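Local coordinates for SusD superfamily protein (Bacteroides thetaiotaomicron VPI-5482, PDB 3HDX) that probably binds polysaccharide at the outer membrane as a SusD-family lipoprotein, in the service of carbohydrate uptake, at residues Glu104-Tyr109 and Asn179-Ser184; Ala238-Thr241 and Leu246-Ser249; Leu363-Leu368 and Arg422-Glu427. All coordinates share one frame; numbering follows the deposited sequence. Where two conformers were deposited one is given.

Contact 1: residues Glu104-Tyr109 and Asn179-Ser184; sequences EQNLKY and NLYYGS. With EDO (1,2-ethanediol), chain L; EDO (1,2-ethanediol), chain B.
The amide of N106 lodges against two consecutive tyrosines, Y181 and Y182, a worked example of a polar side chain that meets a tight turn by packing and one bridging water, not by a direct hydrogen bond. Its ND2 lies 3.4 Å from CE1 of Y181 and 3.6 Å from CZ of Y182, while OD1 hangs over one face of the Y182 ring, offset toward the rim, with amide and ring planes 61° apart. With CG anti to the backbone N (chi1 -159°), the N106 amide swings off the helix toward the turn. The water donates to N106 OD1 at 2.7 Å and accepts from the backbone N of Y182 at 2.9 Å. One helical turn on, Y109 directs its ring edge at the face of Y181 in an offset edge-to-face pair, planes at 70°, CD2 meeting CE1 of Y181 at 3.8 Å.

In the next shell, a type I' turn from Y181 to S184, closed by paired backbone bonds between its end residues, sets the backbone that carries the two tyrosines. Both phenol hydroxyls hydrogen-bond D110, farther along the same helix, Y181 at OD1 and Y182 at OD2. Were Y182 replaced by an alanine, D110 OD2 would probably lose this phenol partner and a gap would open beside the N106 amide. Beyond the tyrosines, one 1,2-ethanediol donates to G183 O and a second pairs with S184 OG, both probably from the crystallisation liquor. The contact thus joins the start of helix 104-129 to the loop before helix 196-209, with L11, R15 and L18 of helix 11-30 packed on Y182.

Contact 2: residues Ala238-Thr241 and Leu246-Ser249; sequences ADLT and LFYS
Backbone polarity comes first where D239 meets L246. The N-H of L246 donates to the carbonyl O of D239 over 2.8 Å, and the bond is fairly straight at the hydrogen (159°). The next carbonyl is approached indirectly: a water lies 2.8 Å from L240 O and accepts from F247 N at 3.1 Å. Successive carbonyls of the helix thus face successive amides of the loop, one directly and one across a water.

The apolar part is built around a single methyl. L240 CD1 lies 3.7 Å from CD2 of L246 and 3.8 Å from CE2 of F247, so it touches both neighbours at once. Although the L240 side chain leaves its backbone pointing away from the loop, the turn at chi2 (60°) brings this branch back.

Between the two kinds lies an edge contact: L240 O lies at the edge of the F247 ring, near its plane, 3.3 Å from CD2, so the carbonyl beside the water also faces an aromatic edge.

Beyond these residues, R257 NH1 takes up L246 O, K339 NZ binds T241 O, and F247 shares backbone bonds with S357. The motif is a loop returning to the C-terminal turn of a short helix, one of its amides bonding a carbonyl there; here it follows helix 237-241 on the way to strand 259-261, among the loops that accompany the helical scaffold of this SusD homologue.

Contact 3: residues Leu363-Leu368 and Arg422-Glu427; sequences LEDITL and RELMGE
E364 and E423 approach through bent chains: E423 has CG anti to its own backbone N (chi1 -176°) and E364 has CG beside its own (chi1 -67°), and both then fold at chi2. CG of E364 comes to rest 3.7 Å from E423 OE2, with the carboxylate planes only 19° apart and the two OE2 atoms 4.5 Å from each other. Two buried like charges at this distance would probably be costly if both are ionised, but R362 NH1 bridges E364 OE1 and E423 OE2, R394 and R311 also bind E423, and E364 has a further polar partner in T235.

The frame is the meeting of two helices in the SusD-family region, whose clan is that of tetratricopeptide-like helical repeats: the first turns of helix 363-376 lie against the end of helix 409-423. L424 is the first residue past that end and starts a type II turn to E427, with G426 at positive phi.

D365 crosses L424 at about a right angle, its OD1 3.8 Å from CD1 and its CB 4.1 Å from each methyl. Its carboxylate is bound by R420 at OD1 and by T361 and H205 at OD2. L368 CD1 lies more loosely, 4.3 Å from CB of E423.

Overall arrangement
Contacts 2 and 3 form a continuous patch, their centres about 14 Å apart: F247 CZ lies 3.8 Å from E427 CD, and L240 CD2 packs 3.9 Å from E423 OE2. R362 touches L240 and L246 in contact 2 and also pairs with E427 of contact 3. Contact 1 stands apart, its centre about 28 Å from that of contact 2 and about 32 Å from that of contact 3. It closes earlier in the chain and lies in the N-terminal region related to starch-binding outer-membrane proteins, whereas contact 3 lies in the later SusD-family region. The ethanediols sit at contact 1 and mark no glycan site by themselves.

Contact 1: residues Glu104-Tyr109 and Asn179-Ser184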
# COMPACT_ATOMS: atom_id res chain seq x y z
N GLU A 104 10.49 29.41 -6.37
CA GLU A 104 9.83 28.70 -7.47
C GLU A 104 10.11 27.21 -7.35
O GLU A 104 9.24 26.40 -7.60
CB GLU A 104 10.29 29.17 -8.87
CG GLU A 104 9.50 28.51 -10.01
CD GLU A 104 9.92 28.95 -11.38
OE1 GLU A 104 10.98 29.61 -11.50
OE2 GLU A 104 9.20 28.62 -12.34
N GLN A 105 11.35 26.84 -6.97
CA GLN A 105 11.70 25.43 -6.81
C GLN A 105 10.90 24.80 -5.66
O GLN A 105 10.43 23.66 -5.79
CB GLN A 105 13.21 25.23 -6.64
CG GLN A 105 13.66 23.77 -6.65
CD GLN A 105 13.27 23.10 -7.91
OE1 GLN A 105 12.40 22.23 -7.92
NE2 GLN A 105 13.84 23.56 -9.03
N ASN A 106 10.70 25.52 -4.55
CA ASN A 106 9.93 25.01 -3.42
C ASN A 106 8.49 24.77 -3.89
O ASN A 106 7.89 23.76 -3.54
CB ASN A 106 9.99 26.02 -2.28
CG ASN A 106 9.67 25.45 -0.90
OD1 ASN A 106 10.07 26.05 0.11
ND2 ASN A 106 8.91 24.32 -0.83
N LEU A 107 7.95 25.69 -4.68
CA LEU A 107 6.61 25.50 -5.22
C LEU A 107 6.54 24.24 -6.10
O LEU A 107 5.58 23.43 -5.96
CB LEU A 107 6.15 26.72 -6.05
CG LEU A 107 4.79 26.61 -6.76
CD1 LEU A 107 3.59 26.54 -5.77
CD2 LEU A 107 4.59 27.70 -7.79
N LYS A 108 7.52 24.09 -6.99
CA LYS A 108 7.53 22.92 -7.92
C LYS A 108 7.57 21.61 -7.12
O LYS A 108 6.84 20.68 -7.43
CB LYS A 108 8.70 23.00 -8.92
CG LYS A 108 8.51 24.04 -10.01
CD LYS A 108 9.69 24.07 -11.00
CE LYS A 108 9.48 25.05 -12.19
N TYR A 109 8.39 21.57 -6.07
CA TYR A 109 8.46 20.38 -5.22
C TYR A 109 7.10 20.09 -4.55
O TYR A 109 6.64 18.94 -4.51
CB TYR A 109 9.51 20.50 -4.13
CG TYR A 109 10.99 20.37 -4.53
CD1 TYR A 109 11.39 19.79 -5.73
CD2 TYR A 109 11.98 20.72 -3.62
CE1 TYR A 109 12.71 19.63 -6.05
CE2 TYR A 109 13.34 20.54 -3.92
CZ TYR A 109 13.69 20.00 -5.14
OH TYR A 109 15.01 19.80 -5.43
N ASN A 179 20.80 24.58 1.43
CA ASN A 179 19.51 24.93 0.90
C ASN A 179 18.48 23.96 1.49
O ASN A 179 18.09 23.00 0.81
CB ASN A 179 19.61 24.84 -0.63
CG ASN A 179 18.39 25.31 -1.34
OD1 ASN A 179 17.49 25.89 -0.74
ND2 ASN A 179 18.33 25.06 -2.64
N LEU A 180 18.09 24.17 2.74
CA LEU A 180 17.17 23.27 3.43
C LEU A 180 15.79 23.25 2.79
O LEU A 180 15.37 24.21 2.15
CB LEU A 180 17.06 23.62 4.92
CG LEU A 180 18.36 23.55 5.77
CD1 LEU A 180 18.13 24.09 7.18
CD2 LEU A 180 18.94 22.12 5.82
N TYR A 181 15.12 22.10 2.91
CA TYR A 181 13.73 21.97 2.44
C TYR A 181 12.87 21.95 3.69
O TYR A 181 12.93 21.02 4.47
CB TYR A 181 13.54 20.72 1.59
CG TYR A 181 12.12 20.56 1.12
CD1 TYR A 181 11.59 21.38 0.11
CD2 TYR A 181 11.27 19.62 1.73
CE1 TYR A 181 10.23 21.23 -0.30
CE2 TYR A 181 9.93 19.49 1.35
CZ TYR A 181 9.42 20.27 0.34
OH TYR A 181 8.09 20.13 0.01
N TYR A 182 12.09 23.02 3.89
CA TYR A 182 11.30 23.16 5.09
C TYR A 182 12.06 22.78 6.37
O TYR A 182 11.56 22.03 7.23
CB TYR A 182 9.99 22.40 4.93
CG TYR A 182 9.00 23.03 3.97
CD1 TYR A 182 8.62 24.38 4.08
CD2 TYR A 182 8.35 22.26 3.00
CE1 TYR A 182 7.67 24.93 3.23
CE2 TYR A 182 7.38 22.80 2.15
CZ TYR A 182 7.04 24.16 2.27
OH TYR A 182 6.11 24.74 1.46
N GLY A 183 13.29 23.32 6.47
CA GLY A 183 14.13 23.16 7.66
C GLY A 183 14.99 21.93 7.83
O GLY A 183 15.73 21.86 8.79
N SER A 184 14.87 20.96 6.93
CA SER A 184 15.61 19.70 6.99
C SER A 184 16.13 19.31 5.61
O SER A 184 15.81 19.95 4.61
CB SER A 184 14.71 18.61 7.58
OG SER A 184 14.36 18.85 8.94
C1 EDO L . 18.05 20.90 10.77
O1 EDO L . 16.89 20.05 10.63
C2 EDO L . 19.32 20.15 10.42
O2 EDO L . 19.38 19.95 9.00
C1 EDO B . 10.75 16.44 9.89
O1 EDO B . 10.82 15.06 10.27
C2 EDO B . 11.92 16.71 8.96
O2 EDO B . 13.17 16.54 9.64
O HOH W 1 11.88 25.09 1.88

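Contact 2: residues Ala238-Thr241 and Leu246-Ser249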
# COMPACT_ATOMS: atom_id res chain seq x y z
N ALA A 238 15.46 -9.22 10.69
CA ALA A 238 15.52 -8.52 11.97
C ALA A 238 15.07 -7.06 11.81
O ALA A 238 14.27 -6.56 12.60
CB ALA A 238 16.91 -8.58 12.59
N ASP A 239 15.59 -6.39 10.79
CA ASP A 239 15.23 -4.97 10.53
C ASP A 239 13.79 -4.80 10.05
O ASP A 239 13.17 -3.76 10.29
CB ASP A 239 16.21 -4.31 9.56
CG ASP A 239 17.59 -4.04 10.17
OD1 ASP A 239 17.75 -4.05 11.42
OD2 ASP A 239 18.55 -3.78 9.40
N LEU A 240 13.24 -5.82 9.42
CA LEU A 240 11.86 -5.73 8.99
C LEU A 240 10.89 -5.76 10.16
O LEU A 240 9.90 -5.05 10.15
CB LEU A 240 11.53 -6.87 8.02
CG LEU A 240 10.12 -6.95 7.43
CD1 LEU A 240 9.78 -5.69 6.61
CD2 LEU A 240 9.99 -8.23 6.60
N THR A 241 11.22 -6.57 11.16
CA THR A 241 10.30 -6.89 12.25
C THR A 241 10.59 -6.21 13.58
O THR A 241 9.75 -6.26 14.48
CB THR A 241 10.29 -8.44 12.45
OG1 THR A 241 11.61 -8.90 12.80
CG2 THR A 241 9.79 -9.14 11.21
N LEU A 246 11.83 -1.25 10.13
CA LEU A 246 11.18 -0.60 8.98
C LEU A 246 9.85 0.10 9.27
O LEU A 246 9.57 1.13 8.68
CB LEU A 246 10.98 -1.61 7.85
CG LEU A 246 10.59 -1.05 6.49
CD1 LEU A 246 11.75 -0.24 5.87
CD2 LEU A 246 10.09 -2.14 5.52
N PHE A 247 9.04 -0.47 10.17
CA PHE A 247 7.74 0.07 10.48
C PHE A 247 7.79 1.23 11.49
O PHE A 247 6.76 1.86 11.74
CB PHE A 247 6.79 -1.04 10.90
CG PHE A 247 6.53 -2.01 9.79
CD1 PHE A 247 5.65 -1.69 8.76
CD2 PHE A 247 7.23 -3.20 9.70
CE1 PHE A 247 5.44 -2.58 7.70
CE2 PHE A 247 7.04 -4.09 8.64
CZ PHE A 247 6.16 -3.76 7.63
N TYR A 248 8.96 1.47 12.08
CA TYR A 248 9.16 2.58 13.03
C TYR A 248 9.52 3.84 12.21
O TYR A 248 10.45 3.78 11.39
CB TYR A 248 10.27 2.19 14.04
CG TYR A 248 10.75 3.30 14.92
CD1 TYR A 248 9.88 3.92 15.80
CD2 TYR A 248 12.10 3.71 14.89
CE1 TYR A 248 10.32 4.97 16.60
CE2 TYR A 248 12.54 4.72 15.72
CZ TYR A 248 11.67 5.34 16.56
OH TYR A 248 12.15 6.37 17.36
N SER A 249 8.80 4.95 12.47
CA SER A 249 8.96 6.20 11.72
C SER A 249 10.41 6.65 11.57
O SER A 249 10.85 6.98 10.46
CB SER A 249 8.14 7.33 12.36
OG SER A 249 8.46 7.47 13.73
O HOH W 2 9.66 -2.90 11.99

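Contact 3: residues Leu363-Leu368 and Arg422-Glu427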
# COMPACT_ATOMS: atom_id res chain seq x y z
N LEU A 363 11.56 -2.32 -1.60
CA LEU A 363 12.28 -3.02 -2.68
C LEU A 363 11.84 -4.45 -2.94
O LEU A 363 11.78 -4.89 -4.09
CB LEU A 363 13.82 -2.95 -2.55
CG LEU A 363 14.43 -1.67 -3.13
CD1 LEU A 363 15.91 -1.56 -2.77
CD2 LEU A 363 14.22 -1.54 -4.62
N GLU A 364 11.48 -5.16 -1.88
CA GLU A 364 11.08 -6.57 -2.06
C GLU A 364 9.78 -6.68 -2.89
O GLU A 364 9.62 -7.59 -3.71
CB GLU A 364 10.92 -7.31 -0.72
CG GLU A 364 12.23 -7.52 0.07
CD GLU A 364 12.75 -6.32 0.83
OE1 GLU A 364 12.12 -5.23 0.78
OE2 GLU A 364 13.78 -6.50 1.50
N ASP A 365 8.85 -5.77 -2.62
CA ASP A 365 7.59 -5.69 -3.38
C ASP A 365 7.88 -5.46 -4.87
O ASP A 365 7.43 -6.22 -5.73
CB ASP A 365 6.66 -4.62 -2.84
CG ASP A 365 5.49 -4.33 -3.78
OD1 ASP A 365 4.87 -5.30 -4.28
OD2 ASP A 365 5.21 -3.13 -4.04
N ILE A 366 8.66 -4.41 -5.14
CA ILE A 366 8.97 -4.03 -6.51
C ILE A 366 9.77 -5.11 -7.26
O ILE A 366 9.55 -5.35 -8.44
CB ILE A 366 9.68 -2.66 -6.56
CG1 ILE A 366 8.77 -1.55 -5.97
CG2 ILE A 366 10.10 -2.29 -7.99
CD1 ILE A 366 7.43 -1.34 -6.61
N THR A 367 10.66 -5.80 -6.54
CA THR A 367 11.44 -6.90 -7.09
C THR A 367 10.57 -8.08 -7.46
O THR A 367 10.70 -8.62 -8.57
CB THR A 367 12.58 -7.27 -6.14
OG1 THR A 367 13.40 -6.10 -5.95
CG2 THR A 367 13.42 -8.47 -6.66
N LEU A 368 9.61 -8.40 -6.59
CA LEU A 368 8.67 -9.50 -6.89
C LEU A 368 7.71 -9.08 -8.00
O LEU A 368 7.33 -9.89 -8.83
CB LEU A 368 7.92 -10.01 -5.63
CG LEU A 368 8.81 -10.70 -4.60
CD1 LEU A 368 8.09 -10.87 -3.23
CD2 LEU A 368 9.35 -12.06 -5.14
N ARG A 422 4.12 -14.65 1.55
CA ARG A 422 5.01 -14.71 2.69
C ARG A 422 5.67 -13.36 3.05
O ARG A 422 5.63 -12.92 4.20
CB ARG A 422 6.09 -15.79 2.47
CG ARG A 422 5.54 -17.18 2.45
CD ARG A 422 6.61 -18.22 2.38
NE ARG A 422 7.18 -18.30 1.04
CZ ARG A 422 6.81 -19.15 0.07
NH1 ARG A 422 5.85 -20.04 0.25
NH2 ARG A 422 7.44 -19.10 -1.09
N GLU A 423 6.27 -12.74 2.06
CA GLU A 423 7.06 -11.54 2.30
C GLU A 423 6.27 -10.34 2.70
O GLU A 423 6.69 -9.63 3.61
CB GLU A 423 7.90 -11.22 1.04
CG GLU A 423 8.83 -10.05 1.18
CD GLU A 423 9.87 -10.21 2.30
OE1 GLU A 423 10.22 -11.37 2.62
OE2 GLU A 423 10.38 -9.16 2.80
N LEU A 424 5.12 -10.15 2.08
CA LEU A 424 4.33 -8.95 2.28
C LEU A 424 3.14 -9.16 3.22
O LEU A 424 2.24 -8.30 3.33
CB LEU A 424 3.87 -8.40 0.91
CG LEU A 424 4.99 -8.16 -0.13
CD1 LEU A 424 4.42 -7.84 -1.53
CD2 LEU A 424 5.90 -7.02 0.34
N MSE A 425 3.14 -10.27 3.96
CA MSE A 425 2.05 -10.59 4.90
C MSE A 425 1.87 -9.43 5.89
O MSE A 425 2.83 -8.97 6.51
CB MSE A 425 2.39 -11.90 5.61
CG MSE A 425 1.26 -12.44 6.50
SE MSE A 425 1.66 -14.21 7.15
CE MSE A 425 1.39 -15.29 5.59
N GLY A 426 0.63 -8.96 6.02
CA GLY A 426 0.33 -7.86 6.88
C GLY A 426 0.63 -6.45 6.37
O GLY A 426 0.49 -5.45 7.12
N GLU A 427 1.01 -6.35 5.08
CA GLU A 427 1.33 -5.06 4.45
C GLU A 427 0.31 -4.58 3.43
O GLU A 427 0.58 -3.66 2.64
CB GLU A 427 2.73 -5.10 3.87
CG GLU A 427 3.81 -5.36 4.91
CD GLU A 427 5.18 -5.50 4.35
OE1 GLU A 427 5.61 -4.69 3.46
OE2 GLU A 427 5.89 -6.44 4.79